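PDB 7LCE: D-glucosaminate-6-phosphate ammonia lyase from Salmonella typhimurium, which belongs to the aminotransferase-like superfamily of pyridoxal-phosphate-dependent enzymes and carries that cofactor covalently bound. Local coordinates for residues N104-N113 against G128-S137; A298-V306 against G339-T347. All coordinates share one frame; numbering follows the deposited sequence.

Contact 1 (N104-N113 against G128-S137); sequences NEVVMLRGHN and GGRIVEVGSS
The carboxylate oxygen E133 OE2 is held from two subunits. Within the chain N113 ND2 donates to E133 OE2 at 3.2 Å, the amide nitrogen coming from above the carboxylate plane, and E133 OE2 also forms a salt bridge with R110 NE of the second subunit. The other oxygen, E133 OE1, pairs with R110 NH2 of its own chain at 3.0 Å. Guanidinium and carboxylate are turned 52° apart, and E133 CB lies over one face of the guanidinium, offset toward its rim. R110 starts with CG anti to the backbone N (chi1 171°) and then bends at chi3, which brings R110 NH1 within 2.6 Å of G135 O, a hydrogen bond in the guanidinium plane. G135 itself has positive phi, which suits glycine at the turn out of the strand.

Behind this charged end, strands 105-109 and 130-134 pair in parallel, in a beta-alpha-beta unit whose crossover contains helix 120-126. V106, M108 and R110 each give their N-H across the pair, V106 N reaching R130 O at 2.8 Å. Beta-branched valines suit the extended backbone. V107 CG1 meets V134 CG2 at 3.5 Å; on the other face M108 SD lies 3.9 Å from I131 CD1. Since R110 NE likewise binds E133 OE2 of the second subunit, the charges that close this strand pair also join two subunits, and this mutual compensation would probably favour the ionised forms of both residues.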
loop_
_atom_site.group_PDB
_atom_site.type_symbol
_atom_site.label_atom_id
_atom_site.label_comp_id
_atom_site.label_asym_id
_atom_site.label_seq_id
_atom_site.Cartn_x
_atom_site.Cartn_y
_atom_site.Cartn_z
ATOM N N ASN A 104 -7.614 -20.415 1.430
ATOM C CA ASN A 104 -8.643 -20.582 0.410
ATOM C C ASN A 104 -8.109 -21.126 -0.909
ATOM O O ASN A 104 -8.864 -21.185 -1.886
ATOM C CB ASN A 104 -9.364 -19.255 0.151
ATOM C CG ASN A 104 -8.404 -18.119 -0.163
ATOM O OD1 ASN A 104 -7.239 -18.344 -0.496
ATOM N ND2 ASN A 104 -8.899 -16.889 -0.077
ATOM N N GLU A 105 -6.836 -21.498 -0.982
ATOM C CA GLU A 105 -6.277 -21.978 -2.237
ATOM C C GLU A 105 -6.669 -23.431 -2.466
ATOM O O GLU A 105 -6.499 -24.276 -1.581
ATOM C CB GLU A 105 -4.757 -21.823 -2.239
ATOM C CG GLU A 105 -4.296 -20.376 -2.309
ATOM C CD GLU A 105 -2.788 -20.238 -2.303
ATOM O OE1 GLU A 105 -2.090 -21.275 -2.280
ATOM O OE2 GLU A 105 -2.301 -19.087 -2.315
ATOM N N VAL A 106 -7.202 -23.715 -3.653
ATOM C CA VAL A 106 -7.555 -25.068 -4.072
ATOM C C VAL A 106 -6.538 -25.507 -5.115
ATOM O O VAL A 106 -6.412 -24.878 -6.174
ATOM C CB VAL A 106 -8.983 -25.139 -4.634
ATOM C CG1 VAL A 106 -9.244 -26.512 -5.225
ATOM C CG2 VAL A 106 -9.996 -24.828 -3.547
ATOM N N VAL A 107 -5.812 -26.579 -4.818
ATOM C CA VAL A 107 -4.723 -27.053 -5.661
ATOM C C VAL A 107 -5.247 -28.156 -6.570
ATOM O O VAL A 107 -5.779 -29.165 -6.093
ATOM C CB VAL A 107 -3.542 -27.550 -4.814
ATOM C CG1 VAL A 107 -2.533 -28.256 -5.691
ATOM C CG2 VAL A 107 -2.898 -26.383 -4.081
ATOM N N MET A 108 -5.082 -27.974 -7.878
ATOM C CA MET A 108 -5.536 -28.956 -8.851
ATOM C C MET A 108 -4.583 -28.966 -10.035
ATOM O O MET A 108 -3.784 -28.043 -10.223
ATOM C CB MET A 108 -6.966 -28.666 -9.313
ATOM C CG MET A 108 -7.115 -27.349 -10.040
ATOM S SD MET A 108 -8.810 -27.047 -10.562
ATOM C CE MET A 108 -9.052 -28.354 -11.762
ATOM N N LEU A 109 -4.672 -30.029 -10.829
ATOM C CA LEU A 109 -3.859 -30.135 -12.033
ATOM C C LEU A 109 -4.351 -29.162 -13.096
ATOM O O LEU A 109 -5.557 -28.982 -13.284
ATOM C CB LEU A 109 -3.908 -31.558 -12.586
ATOM C CG LEU A 109 -3.368 -32.697 -11.726
ATOM C CD1 LEU A 109 -3.507 -34.014 -12.471
ATOM C CD2 LEU A 109 -1.919 -32.443 -11.344
ATOM N N ARG A 110 -3.404 -28.531 -13.798
ATOM C CA ARG A 110 -3.778 -27.684 -14.927
ATOM C C ARG A 110 -4.501 -28.492 -15.996
ATOM O O ARG A 110 -5.440 -28.000 -16.632
ATOM C CB ARG A 110 -2.541 -27.001 -15.510
ATOM C CG ARG A 110 -2.799 -26.277 -16.825
ATOM C CD ARG A 110 -1.614 -25.427 -17.251
ATOM N NE ARG A 110 -1.620 -24.126 -16.593
ATOM C CZ ARG A 110 -0.861 -23.812 -15.552
ATOM N NH1 ARG A 110 -0.006 -24.676 -15.033
ATOM N NH2 ARG A 110 -0.962 -22.597 -15.021
ATOM N N GLY A 111 -4.094 -29.746 -16.192
ATOM C CA GLY A 111 -4.791 -30.614 -17.120
ATOM C C GLY A 111 -6.208 -30.957 -16.713
ATOM O O GLY A 111 -6.949 -31.514 -17.529
ATOM N N HIS A 112 -6.598 -30.650 -15.476
ATOM C CA HIS A 112 -7.950 -30.906 -15.001
ATOM C C HIS A 112 -8.836 -29.668 -14.993
ATOM O O HIS A 112 -10.031 -29.785 -14.703
ATOM C CB HIS A 112 -7.909 -31.508 -13.594
ATOM C CG HIS A 112 -7.434 -32.924 -13.563
ATOM N ND1 HIS A 112 -7.435 -33.686 -12.416
ATOM C CD2 HIS A 112 -6.945 -33.720 -14.543
ATOM C CE1 HIS A 112 -6.969 -34.892 -12.690
ATOM N NE2 HIS A 112 -6.663 -34.937 -13.974
ATOM N N ASN A 113 -8.290 -28.494 -15.305
ATOM C CA ASN A 113 -9.106 -27.289 -15.377
ATOM C C ASN A 113 -9.939 -27.343 -16.649
ATOM O O ASN A 113 -9.502 -26.873 -17.705
ATOM C CB ASN A 113 -8.230 -26.036 -15.349
ATOM C CG ASN A 113 -9.028 -24.774 -15.109
ATOM O OD1 ASN A 113 -10.214 -24.702 -15.431
ATOM N ND2 ASN A 113 -8.378 -23.767 -14.540
ATOM N N GLY A 128 -15.512 -19.874 -2.519
ATOM C CA GLY A 128 -14.476 -19.055 -1.927
ATOM C C GLY A 128 -13.067 -19.467 -2.284
ATOM O O GLY A 128 -12.116 -18.868 -1.771
ATOM N N GLY A 129 -12.903 -20.467 -3.151
ATOM C CA GLY A 129 -11.582 -20.979 -3.441
ATOM C C GLY A 129 -10.860 -20.162 -4.495
ATOM O O GLY A 129 -11.465 -19.555 -5.375
ATOM N N ARG A 130 -9.538 -20.114 -4.362
ATOM C CA ARG A 130 -8.653 -19.556 -5.376
ATOM C C ARG A 130 -7.830 -20.694 -5.965
ATOM O O ARG A 130 -7.190 -21.448 -5.225
ATOM C CB ARG A 130 -7.754 -18.474 -4.775
ATOM C CG ARG A 130 -8.542 -17.305 -4.201
ATOM C CD ARG A 130 -7.643 -16.256 -3.574
ATOM N NE ARG A 130 -6.695 -15.710 -4.535
ATOM C CZ ARG A 130 -6.949 -14.667 -5.312
ATOM N NH1 ARG A 130 -8.115 -14.041 -5.267
ATOM N NH2 ARG A 130 -6.014 -14.242 -6.156
ATOM N N ILE A 131 -7.856 -20.823 -7.288
ATOM C CA ILE A 131 -7.275 -21.987 -7.953
ATOM C C ILE A 131 -5.761 -21.850 -8.024
ATOM O O ILE A 131 -5.234 -20.790 -8.382
ATOM C CB ILE A 131 -7.881 -22.170 -9.352
ATOM C CG1 ILE A 131 -9.348 -22.577 -9.234
ATOM C CG2 ILE A 131 -7.091 -23.203 -10.148
ATOM C CD1 ILE A 131 -9.875 -23.288 -10.451
ATOM N N VAL A 132 -5.058 -22.928 -7.684
ATOM C CA VAL A 132 -3.619 -23.055 -7.891
ATOM C C VAL A 132 -3.406 -24.231 -8.833
ATOM O O VAL A 132 -3.678 -25.383 -8.469
ATOM C CB VAL A 132 -2.862 -23.263 -6.574
ATOM C CG1 VAL A 132 -1.417 -23.648 -6.847
ATOM C CG2 VAL A 132 -2.933 -22.012 -5.713
ATOM N N GLU A 133 -2.901 -23.952 -10.034
ATOM C CA GLU A 133 -2.737 -24.974 -11.059
ATOM C C GLU A 133 -1.362 -25.619 -10.960
ATOM O O GLU A 133 -0.353 -24.938 -10.758
ATOM C CB GLU A 133 -2.932 -24.381 -12.455
ATOM C CG GLU A 133 -4.378 -24.081 -12.805
ATOM C CD GLU A 133 -4.510 -23.318 -14.106
ATOM O OE1 GLU A 133 -3.883 -22.244 -14.232
ATOM O OE2 GLU A 133 -5.239 -23.793 -15.004
ATOM N N VAL A 134 -1.331 -26.941 -11.113
ATOM C CA VAL A 134 -0.121 -27.737 -10.948
ATOM C C VAL A 134 0.272 -28.321 -12.297
ATOM O O VAL A 134 -0.584 -28.817 -13.042
ATOM C CB VAL A 134 -0.325 -28.848 -9.905
ATOM C CG1 VAL A 134 0.842 -29.823 -9.923
ATOM C CG2 VAL A 134 -0.481 -28.240 -8.531
ATOM N N GLY A 135 1.560 -28.233 -12.624
ATOM C CA GLY A 135 2.075 -28.853 -13.823
ATOM C C GLY A 135 1.655 -28.120 -15.085
ATOM O O GLY A 135 1.084 -27.030 -15.058
ATOM N N SER A 136 1.955 -28.756 -16.211
ATOM C CA SER A 136 1.581 -28.249 -17.519
ATOM C C SER A 136 0.355 -29.006 -18.025
ATOM O O SER A 136 -0.133 -29.947 -17.394
ATOM C CB SER A 136 2.753 -28.368 -18.493
ATOM O OG SER A 136 3.865 -27.613 -18.040
ATOM N N SER A 137 -0.158 -28.578 -19.180
ATOM C CA SER A 137 -1.337 -29.220 -19.747
ATOM C C SER A 137 -1.048 -30.632 -20.241
ATOM O O SER A 137 -1.981 -31.428 -20.383
ATOM C CB SER A 137 -1.895 -28.381 -20.895
ATOM O OG SER A 137 -0.915 -28.187 -21.899
#

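Contact 2 (A298-V306 against G339-T347); sequences AIWRIRVRV and GVFSLDPRT
I302 with L343 and V304 with F341 each exchange two backbone hydrogen bonds, making strands 300-306 and 340-343 antiparallel neighbours; V304 N reaches F341 O at 2.8 Å. At the far end V306 N donates to G339 O at 3.2 Å, where the positive phi of G339 calls for glycine.

Apolar packing occupies the face bearing V304, F341 and L343. F341 CG sits between its backbone N and carbonyl carbon (chi1 69°), turning the ring beside V304, whose CB makes a CH-pi contact 3.9 Å from the ring centroid and 18° off the normal. V306 CG2 comes to the ring edge, 3.7 Å from F341 CE2, and V304 CG2 meets L343 CD1 at 3.6 Å. The pair belongs to a three-stranded antiparallel sheet in which 300-306 is central; helices 270-282 and 315-324 pack against this face, so large hydrophobic residues suit it.

Where strand 340-343 ends, D344 and R346 form a salt-bridge network with R301, near the start of strand 300-306. R346 grips D344 side-on, NE to OD1 and R346 NH2 to D344 OD2 at 2.6 Å through the syn lone pair. R301 NE adds a weak, long bond of 3.5 Å to D344 OD2 in a salt bridge, its guanidinium 79° from the carboxylate plane; its NH1 pairs more strongly with D293. I299 CG2 lies over the centre of the R346 guanidinium and, nearer the rim, over that of R301.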
loop_
_atom_site.group_PDB
_atom_site.type_symbol
_atom_site.label_atom_id
_atom_site.label_comp_id
_atom_site.label_asym_id
_atom_site.label_seq_id
_atom_site.Cartn_x
_atom_site.Cartn_y
_atom_site.Cartn_z
ATOM N N ALA A 298 -20.746 -53.632 -21.802
ATOM C CA ALA A 298 -22.013 -54.120 -22.339
ATOM C C ALA A 298 -22.830 -52.999 -22.973
ATOM O O ALA A 298 -24.035 -52.889 -22.723
ATOM C CB ALA A 298 -22.826 -54.812 -21.244
ATOM N N ILE A 299 -22.195 -52.161 -23.790
ATOM C CA ILE A 299 -22.857 -51.045 -24.461
ATOM C C ILE A 299 -22.777 -51.271 -25.963
ATOM O O ILE A 299 -21.686 -51.265 -26.549
ATOM C CB ILE A 299 -22.235 -49.694 -24.082
ATOM C CG1 ILE A 299 -22.034 -49.601 -22.569
ATOM C CG2 ILE A 299 -23.090 -48.546 -24.595
ATOM C CD1 ILE A 299 -21.175 -48.441 -22.148
ATOM N N TRP A 300 -23.937 -51.494 -26.578
ATOM C CA TRP A 300 -24.073 -51.734 -28.007
ATOM C C TRP A 300 -24.734 -50.526 -28.658
ATOM O O TRP A 300 -25.655 -49.930 -28.089
ATOM C CB TRP A 300 -24.906 -52.991 -28.256
ATOM C CG TRP A 300 -24.368 -54.190 -27.540
ATOM C CD1 TRP A 300 -24.690 -54.601 -26.278
ATOM C CD2 TRP A 300 -23.411 -55.132 -28.035
ATOM N NE1 TRP A 300 -23.992 -55.738 -25.956
ATOM C CE2 TRP A 300 -23.200 -56.087 -27.019
ATOM C CE3 TRP A 300 -22.711 -55.263 -29.238
ATOM C CZ2 TRP A 300 -22.322 -57.157 -27.170
ATOM C CZ3 TRP A 300 -21.840 -56.327 -29.386
ATOM C CH2 TRP A 300 -21.652 -57.260 -28.358
ATOM N N ARG A 301 -24.261 -50.160 -29.849
ATOM C CA ARG A 301 -24.774 -48.998 -30.561
ATOM C C ARG A 301 -24.971 -49.344 -32.028
ATOM O O ARG A 301 -24.318 -50.246 -32.559
ATOM C CB ARG A 301 -23.825 -47.795 -30.445
ATOM C CG ARG A 301 -23.602 -47.291 -29.029
ATOM C CD ARG A 301 -22.612 -46.133 -29.003
ATOM N NE ARG A 301 -22.402 -45.616 -27.654
ATOM C CZ ARG A 301 -21.388 -45.957 -26.869
ATOM N NH1 ARG A 301 -20.471 -46.825 -27.260
ATOM N NH2 ARG A 301 -21.292 -45.408 -25.661
ATOM N N ILE A 302 -25.875 -48.614 -32.680
ATOM C CA ILE A 302 -26.197 -48.826 -34.089
ATOM C C ILE A 302 -25.417 -47.796 -34.893
ATOM O O ILE A 302 -25.802 -46.625 -34.976
ATOM C CB ILE A 302 -27.701 -48.733 -34.366
ATOM C CG1 ILE A 302 -28.477 -49.761 -33.543
ATOM C CG2 ILE A 302 -27.982 -48.923 -35.852
ATOM C CD1 ILE A 302 -29.973 -49.536 -33.566
ATOM N N ARG A 303 -24.314 -48.237 -35.485
ATOM C CA ARG A 303 -23.507 -47.381 -36.340
ATOM C C ARG A 303 -24.139 -47.310 -37.724
ATOM O O ARG A 303 -24.366 -48.339 -38.366
ATOM C CB ARG A 303 -22.080 -47.918 -36.420
ATOM C CG ARG A 303 -21.151 -47.123 -37.307
ATOM C CD ARG A 303 -19.748 -47.701 -37.260
ATOM N NE ARG A 303 -19.705 -49.075 -37.747
ATOM C CZ ARG A 303 -18.669 -49.887 -37.599
ATOM N NH1 ARG A 303 -17.565 -49.493 -36.985
ATOM N NH2 ARG A 303 -18.738 -51.122 -38.085
ATOM N N VAL A 304 -24.413 -46.092 -38.188
ATOM C CA VAL A 304 -25.076 -45.862 -39.467
ATOM C C VAL A 304 -24.087 -45.154 -40.378
ATOM O O VAL A 304 -23.611 -44.057 -40.059
ATOM C CB VAL A 304 -26.360 -45.032 -39.305
ATOM C CG1 VAL A 304 -27.066 -44.889 -40.643
ATOM C CG2 VAL A 304 -27.278 -45.672 -38.280
ATOM N N ARG A 305 -23.786 -45.777 -41.513
ATOM C CA ARG A 305 -22.864 -45.228 -42.494
ATOM C C ARG A 305 -23.652 -44.750 -43.705
ATOM O O ARG A 305 -24.527 -45.465 -44.205
ATOM C CB ARG A 305 -21.826 -46.280 -42.900
ATOM C CG ARG A 305 -20.746 -45.784 -43.847
ATOM C CD ARG A 305 -19.615 -46.799 -43.974
ATOM N NE ARG A 305 -18.943 -47.050 -42.703
ATOM C CZ ARG A 305 -19.157 -48.109 -41.932
ATOM N NH1 ARG A 305 -20.026 -49.048 -42.272
ATOM N NH2 ARG A 305 -18.486 -48.229 -40.791
ATOM N N VAL A 306 -23.338 -43.546 -44.173
ATOM C CA VAL A 306 -24.062 -42.903 -45.261
ATOM C C VAL A 306 -23.173 -42.898 -46.494
ATOM O O VAL A 306 -21.986 -42.561 -46.410
ATOM C CB VAL A 306 -24.486 -41.473 -44.884
ATOM C CG1 VAL A 306 -25.417 -40.900 -45.937
ATOM C CG2 VAL A 306 -25.144 -41.463 -43.516
ATOM N N GLY A 339 -18.146 -39.819 -42.198
ATOM C CA GLY A 339 -19.313 -40.285 -42.918
ATOM C C GLY A 339 -20.199 -41.242 -42.159
ATOM O O GLY A 339 -20.987 -41.961 -42.782
ATOM N N VAL A 340 -20.096 -41.280 -40.833
ATOM C CA VAL A 340 -20.872 -42.192 -40.000
ATOM C C VAL A 340 -21.477 -41.407 -38.845
ATOM O O VAL A 340 -20.837 -40.511 -38.284
ATOM C CB VAL A 340 -20.023 -43.372 -39.475
ATOM C CG1 VAL A 340 -19.555 -44.250 -40.628
ATOM C CG2 VAL A 340 -18.835 -42.873 -38.677
ATOM N N PHE A 341 -22.723 -41.727 -38.509
ATOM C CA PHE A 341 -23.345 -41.273 -37.274
ATOM C C PHE A 341 -23.917 -42.479 -36.544
ATOM O O PHE A 341 -24.293 -43.478 -37.163
ATOM C CB PHE A 341 -24.433 -40.204 -37.524
ATOM C CG PHE A 341 -25.665 -40.721 -38.213
ATOM C CD1 PHE A 341 -26.726 -41.236 -37.484
ATOM C CD2 PHE A 341 -25.773 -40.665 -39.593
ATOM C CE1 PHE A 341 -27.859 -41.705 -38.122
ATOM C CE2 PHE A 341 -26.906 -41.130 -40.234
ATOM C CZ PHE A 341 -27.950 -41.650 -39.497
ATOM N N SER A 342 -23.954 -42.393 -35.219
ATOM C CA SER A 342 -24.364 -43.517 -34.394
ATOM C C SER A 342 -25.547 -43.142 -33.512
ATOM O O SER A 342 -25.794 -41.966 -33.225
ATOM C CB SER A 342 -23.200 -43.998 -33.519
ATOM O OG SER A 342 -23.597 -45.077 -32.693
ATOM N N LEU A 343 -26.275 -44.168 -33.082
ATOM C CA LEU A 343 -27.454 -44.023 -32.237
ATOM C C LEU A 343 -27.232 -44.824 -30.964
ATOM O O LEU A 343 -27.040 -46.044 -31.021
ATOM C CB LEU A 343 -28.731 -44.491 -32.942
ATOM C CG LEU A 343 -29.295 -43.836 -34.208
ATOM C CD1 LEU A 343 -28.323 -43.816 -35.367
ATOM C CD2 LEU A 343 -30.564 -44.568 -34.616
ATOM N N ASP A 344 -27.273 -44.144 -29.820
ATOM C CA ASP A 344 -27.100 -44.799 -28.532
ATOM C C ASP A 344 -28.479 -45.189 -28.017
ATOM O O ASP A 344 -29.278 -44.298 -27.688
ATOM C CB ASP A 344 -26.398 -43.874 -27.549
ATOM C CG ASP A 344 -25.850 -44.608 -26.342
ATOM O OD1 ASP A 344 -26.383 -45.683 -26.000
ATOM O OD2 ASP A 344 -24.883 -44.103 -25.731
ATOM N N PRO A 345 -28.805 -46.481 -27.928
ATOM C CA PRO A 345 -30.177 -46.878 -27.579
ATOM C C PRO A 345 -30.530 -46.679 -26.115
ATOM O O PRO A 345 -31.700 -46.864 -25.754
ATOM C CB PRO A 345 -30.210 -48.363 -27.950
ATOM C CG PRO A 345 -28.796 -48.807 -27.736
ATOM C CD PRO A 345 -27.932 -47.646 -28.155
ATOM N N ARG A 346 -29.569 -46.316 -25.266
ATOM C CA ARG A 346 -29.840 -46.222 -23.835
ATOM C C ARG A 346 -30.844 -45.115 -23.524
ATOM O O ARG A 346 -31.691 -45.275 -22.638
ATOM C CB ARG A 346 -28.526 -46.015 -23.079
ATOM C CG ARG A 346 -27.549 -47.174 -23.268
ATOM C CD ARG A 346 -26.223 -46.955 -22.552
ATOM N NE ARG A 346 -25.368 -46.013 -23.265
ATOM C CZ ARG A 346 -24.212 -45.553 -22.809
ATOM N NH1 ARG A 346 -23.726 -45.938 -21.641
ATOM N NH2 ARG A 346 -23.520 -44.690 -23.549
ATOM N N THR A 347 -30.777 -43.997 -24.242
ATOM C CA THR A 347 -31.714 -42.898 -24.040
ATOM C C THR A 347 -32.949 -42.992 -24.929
ATOM O O THR A 347 -33.849 -42.155 -24.801
ATOM C CB THR A 347 -31.022 -41.551 -24.284
ATOM O OG1 THR A 347 -30.425 -41.542 -25.585
ATOM C CG2 THR A 347 -29.944 -41.313 -23.239
#

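From the N terminus, the chain passes strand 66-70 before contact 1, which closes a short loop: strand 105-109 leads through helix 120-126 to strand 130-134, one of the two outermost strands of the seven-stranded sheet within this chain. Strands 153-159, 186-189, 206-210 and 221-225 follow, and then helices 248-262 and 270-282 lead on to the C-terminal part. There contact 2 closes a longer loop, from strand 300-306 through helices 308-311 and 315-324 and strand 327-331 to strand 340-343. The two loops lie in series, neither nested nor crossed, the contact centres about 37 Å apart. One completes an edge of the large mixed sheet; the other adds edge strand 340-343 to the small antiparallel sheet.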